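Local coordinates for protein TgTwinScan_2721 - E2 domain (Toxoplasma gondii, PDB 2F4Z) that probably carries activated ubiquitin or a related modifier as a thioester, passing it from an E1 enzyme toward substrates, as other ubiquitin-conjugating enzymes do, at residues 67-70 with 76-79; 169-172 with 177-180. All blocks are in the same frame, centred on the assembly; numbering follows the deposited sequence.

Contact 1 (67-70 with 76-79); sequences AQIV and RWRG
The first beta hairpin of the ubiquitin-conjugating (UBC) fold pairs Q68 with R78 through two backbone bonds, where strand 65-70, outermost in the four-stranded meander of this chain, runs antiparallel to strand 77-82. R78 N reaches Q68 O at 2.7 Å, and Q68 N returns a bond of 2.9 Å to R78 O. A67 with G79 and I69 with W77 form the flanking non-hydrogen-bonded pairs. A third bond, V70 N to R76 O at 2.8 Å, is more bent, 137° at the hydrogen, where the chain turns a corner at R76.

On the side facing helix 33-46, the W77 indole receives a methyl from each of two residues. A67 CB sits 3.6 Å from W77 CE3 on the six-membered ring, while I69 CG2 approaches the pyrrole part, 3.8 Å from W77 NE1, both obliquely. W77 CG stands anti to the carbonyl carbon (chi1 -68°), which carries the indole toward I44 and E40; its NE1 bonds to I74 O within the hairpin turn. V70 lies among the arginine stems: its CB is 3.9 Å from R76 CG with the two side chains pointing the same way, and V70 CG2 approaches R78 CB and, at 3.7 Å, the backbone R78 N. R76 then directs NE into a salt bridge with D97 on strand 93-99.

The chemistry is thus divided by depth: the indole is buried under aliphatic groups with its N-H satisfied by the turn, whereas nearer the surface R76 CG and R78 CB lie along V70, and the charged end of R76 goes to an acid on the neighbouring strand.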
ATOM      1  N   ALA A  67      10.733  -6.978  11.893  1.00 29.95           N
ATOM      2  CA  ALA A  67      10.276  -8.350  11.694  1.00 30.76           C
ATOM      3  C   ALA A  67      11.476  -9.294  11.616  1.00 31.27           C
ATOM      4  O   ALA A  67      12.590  -8.896  11.224  1.00 31.14           O
ATOM      5  CB  ALA A  67       9.375  -8.445  10.437  1.00 28.85           C
ATOM      6  N   GLN A  68      11.242 -10.534  12.005  1.00 31.35           N
ATOM      7  CA  GLN A  68      12.221 -11.571  11.872  1.00 33.21           C
ATOM      8  C   GLN A  68      11.501 -12.808  11.507  1.00 33.30           C
ATOM      9  O   GLN A  68      10.387 -13.027  12.001  1.00 32.33           O
ATOM     10  CB  GLN A  68      12.854 -11.884  13.216  1.00 33.35           C
ATOM     11  CG  GLN A  68      13.644 -10.762  13.714  1.00 38.55           C
ATOM     12  CD  GLN A  68      14.074 -10.958  15.136  1.00 43.87           C
ATOM     13  OE1 GLN A  68      13.603 -11.867  15.857  1.00 43.46           O
ATOM     14  NE2 GLN A  68      14.974 -10.097  15.560  1.00 44.59           N
ATOM     15  N   ILE A  69      12.165 -13.665  10.740  1.00 33.24           N
ATOM     16  CA  ILE A  69      11.643 -14.980  10.562  1.00 33.81           C
ATOM     17  C   ILE A  69      11.918 -15.805  11.796  1.00 34.00           C
ATOM     18  O   ILE A  69      12.748 -15.432  12.618  1.00 34.36           O
ATOM     19  CB  ILE A  69      11.994 -15.694   9.191  1.00 34.75           C
ATOM     20  CG1 ILE A  69      13.157 -16.632   9.333  1.00 36.65           C
ATOM     21  CG2 ILE A  69      12.069 -14.705   7.989  1.00 35.59           C
ATOM     22  CD1 ILE A  69      13.464 -17.307   8.045  1.00 46.72           C
ATOM     23  N   VAL A  70      11.149 -16.884  11.936  1.00 33.53           N
ATOM     24  CA  VAL A  70      11.134 -17.726  13.099  1.00 35.03           C
ATOM     25  C   VAL A  70      11.467 -19.165  12.739  1.00 36.34           C
ATOM     26  O   VAL A  70      10.853 -19.755  11.852  1.00 37.75           O
ATOM     27  CB  VAL A  70       9.752 -17.661  13.777  1.00 34.89           C
ATOM     28  CG1 VAL A  70       9.603 -18.775  14.850  1.00 35.42           C
ATOM     29  CG2 VAL A  70       9.542 -16.274  14.369  1.00 31.11           C
ATOM     30  N   ARG A  76       6.783 -18.084   8.825  1.00 25.53           N
ATOM     31  CA  ARG A  76       6.496 -17.805  10.221  1.00 27.28           C
ATOM     32  C   ARG A  76       7.394 -16.659  10.678  1.00 27.19           C
ATOM     33  O   ARG A  76       8.635 -16.751  10.622  1.00 28.24           O
ATOM     34  CB  ARG A  76       6.680 -19.081  11.063  1.00 28.21           C
ATOM     35  CG  ARG A  76       6.244 -18.899  12.522  1.00 32.50           C
ATOM     36  CD  ARG A  76       4.715 -18.612  12.607  1.00 38.14           C
ATOM     37  NE  ARG A  76       4.231 -18.656  13.977  1.00 42.19           N
ATOM     38  CZ  ARG A  76       3.740 -19.740  14.567  1.00 44.52           C
ATOM     39  NH1 ARG A  76       3.327 -19.651  15.826  1.00 49.08           N
ATOM     40  NH2 ARG A  76       3.663 -20.900  13.918  1.00 42.05           N
ATOM     41  N   TRP A  77       6.789 -15.537  11.024  1.00 26.48           N
ATOM     42  CA  TRP A  77       7.571 -14.354  11.400  1.00 25.62           C
ATOM     43  C   TRP A  77       7.142 -13.858  12.762  1.00 26.13           C
ATOM     44  O   TRP A  77       6.037 -14.157  13.270  1.00 26.87           O
ATOM     45  CB  TRP A  77       7.336 -13.167  10.439  1.00 25.46           C
ATOM     46  CG  TRP A  77       7.819 -13.218   8.993  1.00 24.84           C
ATOM     47  CD1 TRP A  77       8.174 -14.323   8.258  1.00 24.59           C
ATOM     48  CD2 TRP A  77       7.898 -12.104   8.101  1.00 25.36           C
ATOM     49  NE1 TRP A  77       8.482 -13.960   6.964  1.00 24.43           N
ATOM     50  CE2 TRP A  77       8.326 -12.599   6.841  1.00 27.20           C
ATOM     51  CE3 TRP A  77       7.653 -10.729   8.244  1.00 27.04           C
ATOM     52  CZ2 TRP A  77       8.501 -11.763   5.714  1.00 25.37           C
ATOM     53  CZ3 TRP A  77       7.842  -9.893   7.126  1.00 26.70           C
ATOM     54  CH2 TRP A  77       8.276 -10.415   5.884  1.00 26.50           C
ATOM     55  N   ARG A  78       7.994 -13.028  13.315  1.00 25.99           N
ATOM     56  CA  ARG A  78       7.720 -12.272  14.512  1.00 28.42           C
ATOM     57  C   ARG A  78       7.757 -10.800  14.090  1.00 27.49           C
ATOM     58  O   ARG A  78       8.675 -10.419  13.346  1.00 28.11           O
ATOM     59  CB  ARG A  78       8.840 -12.550  15.479  1.00 28.93           C
ATOM     60  CG  ARG A  78       8.516 -12.355  16.866  1.00 35.94           C
ATOM     61  CD  ARG A  78       9.816 -12.643  17.661  1.00 46.45           C
ATOM     62  NE  ARG A  78      10.175 -14.066  17.677  1.00 52.92           N
ATOM     63  CZ  ARG A  78       9.574 -14.969  18.453  1.00 57.17           C
ATOM     64  NH1 ARG A  78       8.567 -14.583  19.262  1.00 59.66           N
ATOM     65  NH2 ARG A  78       9.971 -16.246  18.425  1.00 55.47           N
ATOM     66  N   GLY A  79       6.715 -10.032  14.445  1.00 25.83           N
ATOM     67  CA  GLY A  79       6.650  -8.601  14.168  1.00 25.20           C
ATOM     68  C   GLY A  79       6.930  -7.842  15.464  1.00 25.50           C
ATOM     69  O   GLY A  79       6.689  -8.366  16.544  1.00 24.27           O
TER

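Contact 2 (169-172 with 177-180); sequences AKMM and PLFV
Two methionines of helix 166-174 meet L178 and F179 of helix 176-190 in an apolar helix-helix contact with a Met-aromatic pair at its centre. It belongs to the C-terminal helical part of the ubiquitin-conjugating (UBC) fold, where the chain turns between successive helices and brings residues only a few positions apart into contact. Between the two segments the association rests on van der Waals contacts of side chains, one of them with the backbone of F179, and it buries 232 Å² in all.

M172 lies alongside F179, the two side chains pointing the same way, and covers one face of the phenyl ring. M172 CG is 3.6 Å from F179 CG, toward the rim, a CH-pi contact, and the chain extended beyond CG carries the thioether inward over the ring. The ring also meets the indole of W118, with the planes inclined at about 30°, while M172 itself touches P120 and P160; loop residues therefore complete the apolar surroundings of the pair.

M171 works on the backbone side of the same residue. M171 SD comes within 3.5 Å of F179 CA, and M171 CG packs 3.9 Å from F179 CB. L178 CG meets M171 SD at 3.8 Å, so this sulfur lies against both L178 and F179. The bend at chi3 (-44°) turns the terminal methyl of M171 aside, leaving sulfur rather than CE to make these approaches. F179 is thus gripped at its stem by one methionine and on its ring by the next, with M172 SD 4.2 Å from the centroid of the F179 ring and only 3° off the ring normal.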
ATOM      1  N   ALA A 169     -13.420  -2.574  26.370  1.00 42.18           N
ATOM      2  CA  ALA A 169     -14.363  -1.599  25.855  1.00 43.43           C
ATOM      3  C   ALA A 169     -15.279  -1.115  27.004  1.00 44.17           C
ATOM      4  O   ALA A 169     -15.473   0.068  27.165  1.00 43.14           O
ATOM      5  CB  ALA A 169     -15.194  -2.192  24.738  1.00 43.78           C
ATOM      6  N   LYS A 170     -15.840  -2.030  27.791  1.00 45.90           N
ATOM      7  CA  LYS A 170     -16.690  -1.604  28.921  1.00 47.90           C
ATOM      8  C   LYS A 170     -16.017  -0.555  29.811  1.00 48.57           C
ATOM      9  O   LYS A 170     -16.618   0.494  30.128  1.00 48.82           O
ATOM     10  CB  LYS A 170     -17.101  -2.797  29.759  1.00 48.60           C
ATOM     11  CG  LYS A 170     -18.250  -2.474  30.712  1.00 51.96           C
ATOM     12  CD  LYS A 170     -19.094  -3.718  30.975  1.00 55.78           C
ATOM     13  CE  LYS A 170     -18.560  -4.554  32.125  1.00 58.32           C
ATOM     14  NZ  LYS A 170     -19.151  -4.132  33.437  1.00 58.87           N
ATOM     15  N   MET A 171     -14.758  -0.824  30.196  1.00 48.61           N
ATOM     16  CA  MET A 171     -13.994   0.106  31.029  1.00 48.02           C
ATOM     17  C   MET A 171     -13.745   1.447  30.368  1.00 48.18           C
ATOM     18  O   MET A 171     -13.571   2.456  31.020  1.00 48.41           O
ATOM     19  CB  MET A 171     -12.625  -0.503  31.437  1.00 48.58           C
ATOM     20  CG  MET A 171     -11.669   0.550  31.982  1.00 47.19           C
ATOM     21  SD  MET A 171     -10.085  -0.064  32.541  1.00 44.78           S
ATOM     22  CE  MET A 171     -10.586  -1.515  33.453  1.00 44.75           C
ATOM     23  N   MET A 172     -13.663   1.455  29.055  1.00 48.90           N
ATOM     24  CA  MET A 172     -13.210   2.646  28.357  1.00 50.03           C
ATOM     25  C   MET A 172     -14.378   3.643  28.275  1.00 51.14           C
ATOM     26  O   MET A 172     -14.193   4.857  28.056  1.00 50.96           O
ATOM     27  CB  MET A 172     -12.757   2.239  26.969  1.00 49.70           C
ATOM     28  CG  MET A 172     -11.742   3.128  26.368  1.00 48.38           C
ATOM     29  SD  MET A 172     -11.425   2.536  24.685  1.00 49.42           S
ATOM     30  CE  MET A 172     -10.589   4.019  24.168  1.00 42.46           C
ATOM     31  N   PRO A 177     -10.325   7.448  32.056  1.00 39.15           N
ATOM     32  CA  PRO A 177      -8.989   7.661  32.655  1.00 37.32           C
ATOM     33  C   PRO A 177      -8.377   6.398  33.328  1.00 35.88           C
ATOM     34  O   PRO A 177      -7.172   6.298  33.398  1.00 35.46           O
ATOM     35  CB  PRO A 177      -9.234   8.776  33.695  1.00 38.27           C
ATOM     36  CG  PRO A 177     -10.534   9.445  33.267  1.00 37.46           C
ATOM     37  CD  PRO A 177     -11.348   8.342  32.647  1.00 39.04           C
ATOM     38  N   LEU A 178      -9.218   5.469  33.793  1.00 34.95           N
ATOM     39  CA  LEU A 178      -8.770   4.186  34.301  1.00 34.53           C
ATOM     40  C   LEU A 178      -8.258   3.291  33.134  1.00 34.70           C
ATOM     41  O   LEU A 178      -7.260   2.588  33.302  1.00 33.27           O
ATOM     42  CB  LEU A 178      -9.838   3.465  35.141  1.00 33.78           C
ATOM     43  CG  LEU A 178      -9.506   2.039  35.632  1.00 33.41           C
ATOM     44  CD1 LEU A 178      -8.198   1.983  36.436  1.00 28.55           C
ATOM     45  CD2 LEU A 178     -10.594   1.463  36.415  1.00 33.92           C
ATOM     46  N   PHE A 179      -8.939   3.337  31.978  1.00 34.50           N
ATOM     47  CA  PHE A 179      -8.543   2.572  30.817  1.00 33.46           C
ATOM     48  C   PHE A 179      -7.117   2.960  30.469  1.00 33.49           C
ATOM     49  O   PHE A 179      -6.295   2.095  30.226  1.00 33.96           O
ATOM     50  CB  PHE A 179      -9.480   2.766  29.583  1.00 33.44           C
ATOM     51  CG  PHE A 179      -8.802   2.399  28.294  1.00 29.88           C
ATOM     52  CD1 PHE A 179      -8.756   1.069  27.884  1.00 29.73           C
ATOM     53  CD2 PHE A 179      -8.137   3.349  27.562  1.00 31.22           C
ATOM     54  CE1 PHE A 179      -8.061   0.700  26.742  1.00 27.17           C
ATOM     55  CE2 PHE A 179      -7.432   3.002  26.415  1.00 33.59           C
ATOM     56  CZ  PHE A 179      -7.395   1.679  26.011  1.00 32.05           C
ATOM     57  N   VAL A 180      -6.837   4.266  30.466  1.00 33.08           N
ATOM     58  CA  VAL A 180      -5.553   4.790  30.056  1.00 32.06           C
ATOM     59  C   VAL A 180      -4.464   4.389  31.082  1.00 33.31           C
ATOM     60  O   VAL A 180      -3.330   4.007  30.703  1.00 30.43           O
ATOM     61  CB  VAL A 180      -5.648   6.288  29.920  1.00 31.51           C
ATOM     62  CG1 VAL A 180      -4.318   6.925  29.659  1.00 33.29           C
ATOM     63  CG2 VAL A 180      -6.619   6.661  28.762  1.00 34.70           C
TER

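How the contacts relate
Contact 1 closes before contact 2 opens along the chain; their centres are 31 Å apart and their nearest atoms about 20 Å apart. They share no strand or helix. Contact 1 joins the first two strands of the antiparallel sheet beside helix 33-46; contact 2 joins helices 166-174 and 176-190, the last two of the chain. Strands 93-99 and 110-113 and helix 144-156 come between them in sequence. Both belong to the ubiquitin-conjugating enzyme fold and lie on opposite sides of the chain's centre: a backbone-bonded hairpin on one, and side-chain packing of helices on the other.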